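Local coordinates for jacalin-type lectin domain-containing protein (Musa acuminata, PDB 7KMU), which probably binds mannose-containing glycans, as a mannose-specific jacalin-related lectin of banana with mitogenic and antiviral activity, at residues 26-32 with 61-67; 73-77 with 112-116. All blocks are in the same frame, centred on the assembly; numbering follows the deposited sequence.

How the interactions relate
Interactions 1 and 2 are each the pairing of an edge strand with its antiparallel neighbour, in two different four-stranded sheets of the jacalin-type fold. Both turn one face to the protein interior and keep polar residues on the other. They meet in that interior, where Phe67 and Ile26 of interaction 1 pack on Ile73 of interaction 2, the strand 73-83 following 61-66 in the chain. The difference lies outside. Neither segment of interaction 1 touches the other subunit; between them, their outward face carries charged groups and a bound 1,2-ethanediol. Strand 112-116 of interaction 2 instead lies against the second subunit, and its buried side adds Met76, which meets Phe112 and Ile114.

Interaction 1: residues 26-32 with 61-67; sequences IDSVKIN and EPHEIAF. With EDO (1,2-ethanediol), chain F.
Strands 26-32 and 61-66 run antiparallel, with axes 4.6 Å apart at closest approach, and are joined in the hydrogen-bonded pairs Val29-Ile65 and Ile31-His63. Strand 61-66 is outermost, within this chain, in a four-stranded sheet of the jacalin-type beta-prism, and Asp27 and Ser28 form a classic beta bulge opposite Thr43. The straightest bond runs from Ile65 N to Val29 O, 3.0 Å long with 164° at the hydrogen. Just past the strand end, Phe67 N still reaches Asp27 O at 2.9 Å, and a water donates to both Asp27 O and Phe67 O, bridging the two segments.

On the interior face, the Phe67 ring lies alongside Ile26, whose CG2 is 3.7 Å from Phe67 CE1. Val29 CG2 comes to the ring edge near its plane, while Ile65 CD1 sits over one face toward the rim. Because Ile65 CG1 is anti to its backbone N (chi1 -178°), CG2 is the branch left to meet Val29 CB, at 3.9 Å. Phe101 packs on both Val29 and Ile65.

The outward face carries Ser28, Lys30, Asn32, Pro62 and Glu64. The aliphatic part of Lys30 runs beside Pro62, with CD 4.1 Å from Pro62 CB, and the Asn32 amide crosses the proline, ND2 bonding to Gly60 O. A 1,2-ethanediol, probably from the crystallisation liquor, shares a hydrogen bond of 2.7 Å between its O2 and Ser28 OG, and gives a weak one to Glu64 OE2. The diol also bonds Glu41 and Thr43. The pairing thus rests on main-chain bonds, with hydrocarbon packing inside and polar and charged groups outside, where a diol is bound.

Interaction 2: residues 73-77 with 112-116; sequences IMSME and FSIPV
With CG anti to the backbone N (chi1 175°) and a bend at chi3 of 76°, the Met76 side chain runs inward and turns its methyl toward strand 112-116, where CE lies 3.8 Å from Ile114 CD1. Ile114 meets it with CG1 turned beside its own backbone N, and a chi2 of 78° bends CD1 back to lie near that methyl and 3.4 Å from Met76 O; the two side chains lie alongside each other. Met76 CE also approaches Phe112 CE2 at 4.1 Å, obliquely to the ring, and Ile114 CD1 sits in the plane of that ring at its edge.

Behind these groups the backbones are almost exactly antiparallel. Ile114 N donates to Met76 O over 2.8 Å, and Val116 N donates to Met74 O over the same length. The return bond from Met76 N to Ile114 O is weak at 3.4 Å, so the ladder is uneven. At Met74 and Ser75, which both face Thr95 of the neighbouring strand 86-96, the chain forms a classic beta bulge. Strand 110-116 is one of the two outermost strands, within this chain, of a sheet of the beta-prism of jacalin-related lectins. Met76 and Val116 pack on Ile121 of strand 118-128, joining this sheet to another across the prism interior, and the Phe112 ring stacks with Trp10 of the same chain.

On the other face, which lies at the dimer interface, Glu77 CB rests 4.1 Å from Ser113 CB, and Ser75 CA makes a CA-H...O contact with Ile114 O at 3.3 Å. Ser113 OG bonds to Trp10 NE1 of the second subunit. Pro115, which can only accept through its carbonyl oxygen, is backbone hydrogen-bonded to the second subunit and packs on that same tryptophan, while Ile114 touches Val7 of the second subunit.

Interaction 1: residues 26-32 with 61-67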
loop_
_atom_site.group_PDB
_atom_site.type_symbol
_atom_site.label_atom_id
_atom_site.label_comp_id
_atom_site.label_asym_id
_atom_site.label_seq_id
_atom_site.Cartn_x
_atom_site.Cartn_y
_atom_site.Cartn_z
ATOM N N ILE B 26 -4.497 14.608 12.549
ATOM C CA ILE B 26 -4.048 13.601 13.495
ATOM C C ILE B 26 -3.151 14.408 14.456
ATOM O O ILE B 26 -2.136 14.984 14.033
ATOM C CB ILE B 26 -3.293 12.429 12.831
ATOM C CG1 ILE B 26 -4.244 11.636 11.905
ATOM C CG2 ILE B 26 -2.704 11.516 13.914
ATOM C CD1 ILE B 26 -3.589 10.542 11.088
ATOM N N ASP B 27 -3.541 14.468 15.729
ATOM C CA ASP B 27 -2.829 15.246 16.744
ATOM C C ASP B 27 -1.666 14.502 17.367
ATOM O O ASP B 27 -0.592 15.082 17.574
ATOM C CB ASP B 27 -3.812 15.759 17.809
ATOM C CG ASP B 27 -4.950 16.551 17.188
ATOM O OD1 ASP B 27 -4.670 17.561 16.513
ATOM O OD2 ASP B 27 -6.112 16.131 17.338
ATOM N N SER B 28 -1.881 13.223 17.682
ATOM C CA SER B 28 -0.833 12.403 18.262
ATOM C C SER B 28 -1.134 10.927 18.080
ATOM O O SER B 28 -2.286 10.532 17.863
ATOM C CB SER B 28 -0.638 12.748 19.736
ATOM O OG SER B 28 -1.835 12.561 20.471
ATOM N N VAL B 29 -0.080 10.103 18.157
ATOM C CA VAL B 29 -0.199 8.654 18.064
ATOM C C VAL B 29 0.659 8.057 19.176
ATOM O O VAL B 29 1.800 8.478 19.355
ATOM C CB VAL B 29 0.229 8.095 16.665
ATOM C CG1 VAL B 29 0.287 6.559 16.664
ATOM C CG2 VAL B 29 -0.713 8.575 15.562
ATOM N N LYS B 30 0.134 7.035 19.868
ATOM C CA LYS B 30 0.892 6.289 20.863
ATOM C C LYS B 30 0.864 4.830 20.449
ATOM O O LYS B 30 -0.209 4.280 20.201
ATOM C CB LYS B 30 0.292 6.466 22.258
ATOM C CG LYS B 30 1.070 5.727 23.360
ATOM C CD LYS B 30 0.432 5.946 24.750
ATOM C CE LYS B 30 -0.730 5.025 25.032
ATOM N NZ LYS B 30 -1.310 5.277 26.378
ATOM N N ILE B 31 2.049 4.200 20.353
ATOM C CA ILE B 31 2.134 2.780 20.028
ATOM C C ILE B 31 2.713 2.068 21.230
ATOM O O ILE B 31 3.722 2.523 21.765
ATOM C CB ILE B 31 3.003 2.521 18.753
ATOM C CG1 ILE B 31 2.273 3.034 17.484
ATOM C CG2 ILE B 31 3.413 1.029 18.611
ATOM C CD1 ILE B 31 3.134 3.058 16.163
ATOM N N ASN B 32 2.084 0.969 21.660
ATOM C CA ASN B 32 2.609 0.114 22.726
ATOM C C ASN B 32 3.152 -1.125 22.061
ATOM O O ASN B 32 2.461 -1.758 21.242
ATOM C CB ASN B 32 1.554 -0.260 23.750
ATOM C CG ASN B 32 1.309 0.832 24.751
ATOM O OD1 ASN B 32 0.769 1.893 24.428
ATOM N ND2 ASN B 32 1.719 0.611 25.997
ATOM N N GLU B 61 5.527 -1.521 25.870
ATOM C CA GLU B 61 6.063 -0.241 26.290
ATOM C C GLU B 61 5.506 0.842 25.378
ATOM O O GLU B 61 5.473 0.647 24.160
ATOM C CB GLU B 61 7.611 -0.255 26.224
ATOM C CG GLU B 61 8.282 1.021 26.723
ATOM C CD GLU B 61 9.781 1.166 26.513
ATOM O OE1 GLU B 61 10.413 0.228 25.974
ATOM O OE2 GLU B 61 10.323 2.230 26.889
ATOM N N PRO B 62 5.112 1.994 25.931
ATOM C CA PRO B 62 4.568 3.055 25.078
ATOM C C PRO B 62 5.612 4.002 24.521
ATOM O O PRO B 62 6.655 4.263 25.139
ATOM C CB PRO B 62 3.646 3.817 26.029
ATOM C CG PRO B 62 4.354 3.698 27.376
ATOM C CD PRO B 62 5.020 2.350 27.370
ATOM N N HIS B 63 5.294 4.522 23.333
ATOM C CA HIS B 63 6.061 5.562 22.656
ATOM C C HIS B 63 5.051 6.447 21.979
ATOM O O HIS B 63 4.028 5.962 21.490
ATOM C CB HIS B 63 7.086 5.030 21.647
ATOM C CG HIS B 63 8.285 4.396 22.278
ATOM N ND1 HIS B 63 8.371 3.027 22.430
ATOM C CD2 HIS B 63 9.431 4.960 22.729
ATOM C CE1 HIS B 63 9.546 2.799 22.994
ATOM N NE2 HIS B 63 10.218 3.930 23.198
ATOM N N GLU B 64 5.308 7.741 21.979
ATOM C CA GLU B 64 4.345 8.690 21.444
ATOM C C GLU B 64 4.958 9.775 20.587
ATOM O O GLU B 64 6.094 10.201 20.827
ATOM C CB GLU B 64 3.596 9.299 22.652
ATOM C CG GLU B 64 2.448 10.249 22.373
ATOM C CD GLU B 64 1.849 10.850 23.633
ATOM O OE1 GLU B 64 1.805 10.151 24.673
ATOM O OE2 GLU B 64 1.410 12.022 23.576
ATOM N N ILE B 65 4.184 10.241 19.596
ATOM C CA ILE B 65 4.536 11.346 18.723
ATOM C C ILE B 65 3.413 12.374 18.785
ATOM O O ILE B 65 2.247 11.998 18.637
ATOM C CB ILE B 65 4.831 10.903 17.254
ATOM C CG1 ILE B 65 5.241 12.127 16.392
ATOM C CG2 ILE B 65 3.618 10.123 16.621
ATOM C CD1 ILE B 65 5.691 11.803 15.005
ATOM N N ALA B 66 3.749 13.651 19.034
ATOM C CA ALA B 66 2.772 14.741 18.984
ATOM C C ALA B 66 3.111 15.510 17.707
ATOM O O ALA B 66 4.229 16.009 17.561
ATOM C CB ALA B 66 2.890 15.641 20.211
ATOM N N PHE B 67 2.185 15.544 16.748
ATOM C CA PHE B 67 2.420 16.185 15.461
ATOM C C PHE B 67 2.599 17.684 15.545
ATOM O O PHE B 67 1.850 18.361 16.242
ATOM C CB PHE B 67 1.314 15.821 14.447
ATOM C CG PHE B 67 1.409 14.371 14.034
ATOM C CD1 PHE B 67 0.784 13.378 14.775
ATOM C CD2 PHE B 67 2.184 13.993 12.948
ATOM C CE1 PHE B 67 0.920 12.031 14.428
ATOM C CE2 PHE B 67 2.307 12.650 12.595
ATOM C CZ PHE B 67 1.686 11.676 13.344
HETATM C C1 EDO F . -2.356 9.428 21.294
HETATM O O1 EDO F . -3.520 9.396 22.069
HETATM C C2 EDO F . -1.178 9.786 22.219
HETATM O O2 EDO F . -1.289 11.126 22.686
HETATM O O HOH W 1 -0.208 17.863 17.924
#

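Interaction 2: residues 73-77 with 112-116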
loop_
_atom_site.group_PDB
_atom_site.type_symbol
_atom_site.label_atom_id
_atom_site.label_comp_id
_atom_site.label_asym_id
_atom_site.label_seq_id
_atom_site.Cartn_x
_atom_site.Cartn_y
_atom_site.Cartn_z
ATOM N N ILE B 73 1.600 12.411 8.124
ATOM C CA ILE B 73 2.136 11.063 7.905
ATOM C C ILE B 73 2.275 10.784 6.401
ATOM O O ILE B 73 1.290 10.901 5.650
ATOM C CB ILE B 73 1.276 9.978 8.607
ATOM C CG1 ILE B 73 1.131 10.276 10.114
ATOM C CG2 ILE B 73 1.872 8.580 8.378
ATOM C CD1 ILE B 73 0.069 9.423 10.846
ATOM N N MET B 74 3.470 10.385 5.958
ATOM C CA MET B 74 3.638 10.084 4.544
ATOM C C MET B 74 4.020 8.618 4.267
ATOM O O MET B 74 4.118 8.233 3.106
ATOM C CB MET B 74 4.562 11.082 3.813
ATOM C CG MET B 74 5.970 11.188 4.311
ATOM S SD MET B 74 6.776 12.670 3.565
ATOM C CE MET B 74 6.858 12.178 1.799
ATOM N N SER B 75 4.171 7.786 5.307
ATOM C CA SER B 75 4.481 6.375 5.104
ATOM C C SER B 75 4.168 5.567 6.337
ATOM O O SER B 75 4.229 6.068 7.462
ATOM C CB SER B 75 5.949 6.177 4.713
ATOM O OG SER B 75 6.298 4.803 4.642
ATOM N N MET B 76 3.833 4.291 6.111
ATOM C CA MET B 76 3.665 3.289 7.150
ATOM C C MET B 76 4.337 2.020 6.652
ATOM O O MET B 76 4.212 1.663 5.478
ATOM C CB MET B 76 2.192 3.034 7.481
ATOM C CG MET B 76 2.004 1.895 8.494
ATOM S SD MET B 76 0.304 1.625 9.034
ATOM C CE MET B 76 -0.396 0.781 7.573
ATOM N N GLU B 77 5.076 1.346 7.532
ATOM C CA GLU B 77 5.703 0.087 7.181
ATOM C C GLU B 77 5.798 -0.806 8.367
ATOM O O GLU B 77 5.817 -0.338 9.504
ATOM C CB GLU B 77 7.059 0.269 6.498
ATOM C CG GLU B 77 8.125 0.901 7.355
ATOM C CD GLU B 77 9.264 1.439 6.514
ATOM O OE1 GLU B 77 9.452 2.674 6.497
ATOM O OE2 GLU B 77 9.950 0.629 5.850
ATOM N N PHE B 112 5.378 -5.221 4.861
ATOM C CA PHE B 112 4.429 -4.402 4.118
ATOM C C PHE B 112 4.925 -2.963 4.194
ATOM O O PHE B 112 5.589 -2.568 5.172
ATOM C CB PHE B 112 2.984 -4.518 4.626
ATOM C CG PHE B 112 2.732 -4.116 6.062
ATOM C CD1 PHE B 112 2.875 -5.036 7.090
ATOM C CD2 PHE B 112 2.315 -2.822 6.381
ATOM C CE1 PHE B 112 2.635 -4.667 8.420
ATOM C CE2 PHE B 112 2.089 -2.448 7.710
ATOM C CZ PHE B 112 2.249 -3.378 8.722
ATOM N N SER B 113 4.617 -2.172 3.162
ATOM C CA SER B 113 5.045 -0.787 3.113
ATOM C C SER B 113 4.102 0.024 2.265
ATOM O O SER B 113 3.685 -0.426 1.180
ATOM C CB SER B 113 6.470 -0.672 2.582
ATOM O OG SER B 113 6.584 -1.218 1.275
ATOM N N ILE B 114 3.746 1.222 2.766
ATOM C CA ILE B 114 2.844 2.154 2.093
ATOM C C ILE B 114 3.547 3.491 1.938
ATOM O O ILE B 114 3.336 4.388 2.753
ATOM C CB ILE B 114 1.474 2.300 2.817
ATOM C CG1 ILE B 114 0.826 0.949 3.062
ATOM C CG2 ILE B 114 0.508 3.232 2.041
ATOM C CD1 ILE B 114 1.410 0.110 4.304
ATOM N N PRO B 115 4.402 3.637 0.917
ATOM C CA PRO B 115 5.064 4.936 0.705
ATOM C C PRO B 115 4.118 5.882 -0.034
ATOM O O PRO B 115 3.745 5.612 -1.176
ATOM C CB PRO B 115 6.298 4.582 -0.132
ATOM C CG PRO B 115 6.045 3.226 -0.700
ATOM C CD PRO B 115 4.796 2.643 -0.100
ATOM N N VAL B 116 3.681 6.960 0.610
ATOM C CA VAL B 116 2.758 7.880 -0.048
ATOM C C VAL B 116 3.585 8.926 -0.803
ATOM O O VAL B 116 4.165 9.829 -0.184
ATOM C CB VAL B 116 1.714 8.514 0.918
ATOM C CG1 VAL B 116 0.690 9.333 0.144
ATOM C CG2 VAL B 116 1.005 7.441 1.752
#